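Local coordinates for protein geranyltranstransferase (Marinomonas sp. MED121, PDB 4F62) that probably joins isopentenyl diphosphate to allylic diphosphates as a polyprenyl transferase, in the manner of a farnesyl-diphosphate synthase, at residues N35-S40 with D116-F121. Sequence-based numbering, arbitrary orientation.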
loop_
_atom_site.group_PDB
_atom_site.type_symbol
_atom_site.label_atom_id
_atom_site.label_comp_id
_atom_site.label_asym_id
_atom_site.label_seq_id
_atom_site.Cartn_x
_atom_site.Cartn_y
_atom_site.Cartn_z
ATOM N N ASN A 35 -11.724 13.529 -4.506
ATOM C CA ASN A 35 -13.168 13.558 -4.292
ATOM C C ASN A 35 -13.696 12.172 -3.939
ATOM O O ASN A 35 -14.399 12.008 -2.945
ATOM C CB ASN A 35 -13.880 14.128 -5.514
ATOM C CG ASN A 35 -13.711 15.630 -5.625
ATOM O OD1 ASN A 35 -13.393 16.299 -4.633
ATOM N ND2 ASN A 35 -13.925 16.171 -6.826
ATOM N N ALA A 36 -13.311 11.173 -4.728
ATOM C CA ALA A 36 -13.724 9.799 -4.477
ATOM C C ALA A 36 -13.149 9.269 -3.165
ATOM O O ALA A 36 -13.845 8.588 -2.408
ATOM C CB ALA A 36 -13.316 8.906 -5.633
ATOM N N MET A 37 -11.881 9.578 -2.900
ATOM C CA MET A 37 -11.229 9.159 -1.663
ATOM C C MET A 37 -11.958 9.708 -0.456
ATOM O O MET A 37 -12.231 8.982 0.499
ATOM C CB MET A 37 -9.768 9.621 -1.626
ATOM C CG MET A 37 -8.819 8.784 -2.475
ATOM S SD MET A 37 -7.156 9.501 -2.545
ATOM C CE MET A 37 -6.411 8.842 -1.052
ATOM N N ARG A 38 -12.273 10.998 -0.504
ATOM C CA ARG A 38 -12.950 11.671 0.598
ATOM C C ARG A 38 -14.371 11.160 0.799
ATOM O O ARG A 38 -14.836 11.039 1.933
ATOM C CB ARG A 38 -12.971 13.190 0.381
ATOM C CG ARG A 38 -11.612 13.860 0.573
ATOM C CD ARG A 38 -11.716 15.377 0.550
ATOM N NE ARG A 38 -10.418 16.011 0.777
ATOM C CZ ARG A 38 -9.714 16.649 -0.157
ATOM N NH1 ARG A 38 -8.539 17.186 0.148
ATOM N NH2 ARG A 38 -10.187 16.760 -1.393
ATOM N N TYR A 39 -15.060 10.877 -0.303
ATOM C CA TYR A 39 -16.436 10.381 -0.246
ATOM C C TYR A 39 -16.478 9.085 0.563
ATOM O O TYR A 39 -17.399 8.857 1.334
ATOM C CB TYR A 39 -17.016 10.163 -1.651
ATOM C CG TYR A 39 -18.403 9.558 -1.633
ATOM C CD1 TYR A 39 -19.469 10.244 -1.063
ATOM C CD2 TYR A 39 -18.646 8.300 -2.177
ATOM C CE1 TYR A 39 -20.743 9.701 -1.034
ATOM C CE2 TYR A 39 -19.923 7.744 -2.153
ATOM C CZ TYR A 39 -20.966 8.454 -1.579
ATOM O OH TYR A 39 -22.238 7.924 -1.544
ATOM N N SER A 40 -15.443 8.268 0.414
ATOM C CA SER A 40 -15.363 6.994 1.124
ATOM C C SER A 40 -14.858 7.102 2.567
ATOM O O SER A 40 -15.361 6.412 3.461
ATOM C CB SER A 40 -14.506 6.005 0.336
ATOM O OG SER A 40 -15.181 5.605 -0.848
ATOM N N ASP A 116 -7.127 1.757 -4.286
ATOM C CA ASP A 116 -5.676 1.642 -4.431
ATOM C C ASP A 116 -4.967 2.828 -3.804
ATOM O O ASP A 116 -3.952 2.674 -3.123
ATOM C CB ASP A 116 -5.296 1.567 -5.912
ATOM C CG ASP A 116 -5.702 0.251 -6.545
ATOM O OD1 ASP A 116 -5.939 -0.713 -5.780
ATOM O OD2 ASP A 116 -5.765 0.177 -7.795
ATOM N N ALA A 117 -5.507 4.015 -4.035
ATOM C CA ALA A 117 -4.883 5.231 -3.523
ATOM C C ALA A 117 -5.030 5.328 -2.011
ATOM O O ALA A 117 -4.157 5.852 -1.333
ATOM C CB ALA A 117 -5.486 6.456 -4.191
ATOM N N LEU A 118 -6.143 4.836 -1.477
ATOM C CA LEU A 118 -6.308 4.847 -0.028
ATOM C C LEU A 118 -5.310 3.915 0.637
ATOM O O LEU A 118 -4.848 4.196 1.742
ATOM C CB LEU A 118 -7.739 4.493 0.386
ATOM C CG LEU A 118 -8.736 5.667 0.295
ATOM C CD1 LEU A 118 -10.176 5.169 0.399
ATOM C CD2 LEU A 118 -8.474 6.688 1.388
ATOM N N GLN A 119 -4.972 2.803 -0.019
ATOM C CA GLN A 119 -3.906 1.960 0.528
ATOM C C GLN A 119 -2.567 2.707 0.551
ATOM O O GLN A 119 -1.854 2.683 1.558
ATOM C CB GLN A 119 -3.745 0.603 -0.197
ATOM C CG GLN A 119 -2.488 -0.098 0.317
ATOM C CD GLN A 119 -2.306 -1.552 -0.119
ATOM O OE1 GLN A 119 -1.386 -2.218 0.359
ATOM N NE2 GLN A 119 -3.158 -2.042 -1.031
ATOM N N THR A 120 -2.221 3.383 -0.543
ATOM C CA THR A 120 -0.942 4.095 -0.572
ATOM C C THR A 120 -0.956 5.225 0.457
ATOM O O THR A 120 0.076 5.564 1.034
ATOM C CB THR A 120 -0.659 4.719 -1.945
ATOM O OG1 THR A 120 -0.944 3.764 -2.971
ATOM C CG2 THR A 120 0.812 5.180 -2.037
ATOM N N PHE A 121 -2.120 5.830 0.668
ATOM C CA PHE A 121 -2.227 6.938 1.618
ATOM C C PHE A 121 -1.937 6.437 3.046
ATOM O O PHE A 121 -1.365 7.163 3.859
ATOM C CB PHE A 121 -3.617 7.566 1.507
ATOM C CG PHE A 121 -3.847 8.729 2.433
ATOM C CD1 PHE A 121 -3.017 9.833 2.397
ATOM C CD2 PHE A 121 -4.933 8.730 3.311
ATOM C CE1 PHE A 121 -3.232 10.924 3.237
ATOM C CE2 PHE A 121 -5.163 9.824 4.160
ATOM C CZ PHE A 121 -4.312 10.916 4.123
#
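The Phe121 ring is approached obliquely by the methyl end of Met37, though the closest touch falls on the stem of that side chain, Met37 CE to Phe121 CB at 4.0 Å; Leu24 and Ser76 of the same chain also touch the phenylalanine side chain. This is helix-on-helix packing in the all-helical isoprenoid synthase fold: segments 35-40 and 116-121, on helices 31-41 and 108-126, cross at -77°, their axes 10.4 Å apart. Met37 carries most of the contact. Its chain runs extended to the sulfur and then bends (chi3 85°), which lays Met37 SD against Ala117 CB at 3.8 Å and turns the methyl in among Ala117, Leu118 and Phe121. Cutting Met37 back to an alanine is likely to open a gap among these three side chains and leave the segments joined by little more than the looser touch of Ser40 CB on Leu118 CD1, 4.4 Å. Gln119 starts away from segment 35-40 and hydrogen-bonds through OE1 to Thr120 OG1 and through NE2 to the backbone O of Asp116, both of the second subunit, so helix 108-126 packs on the dimer partner as well. Leu118 and Met37 run alongside with opposed directions, Leu118 CD2 ending 3.9 Å from Met37 CE.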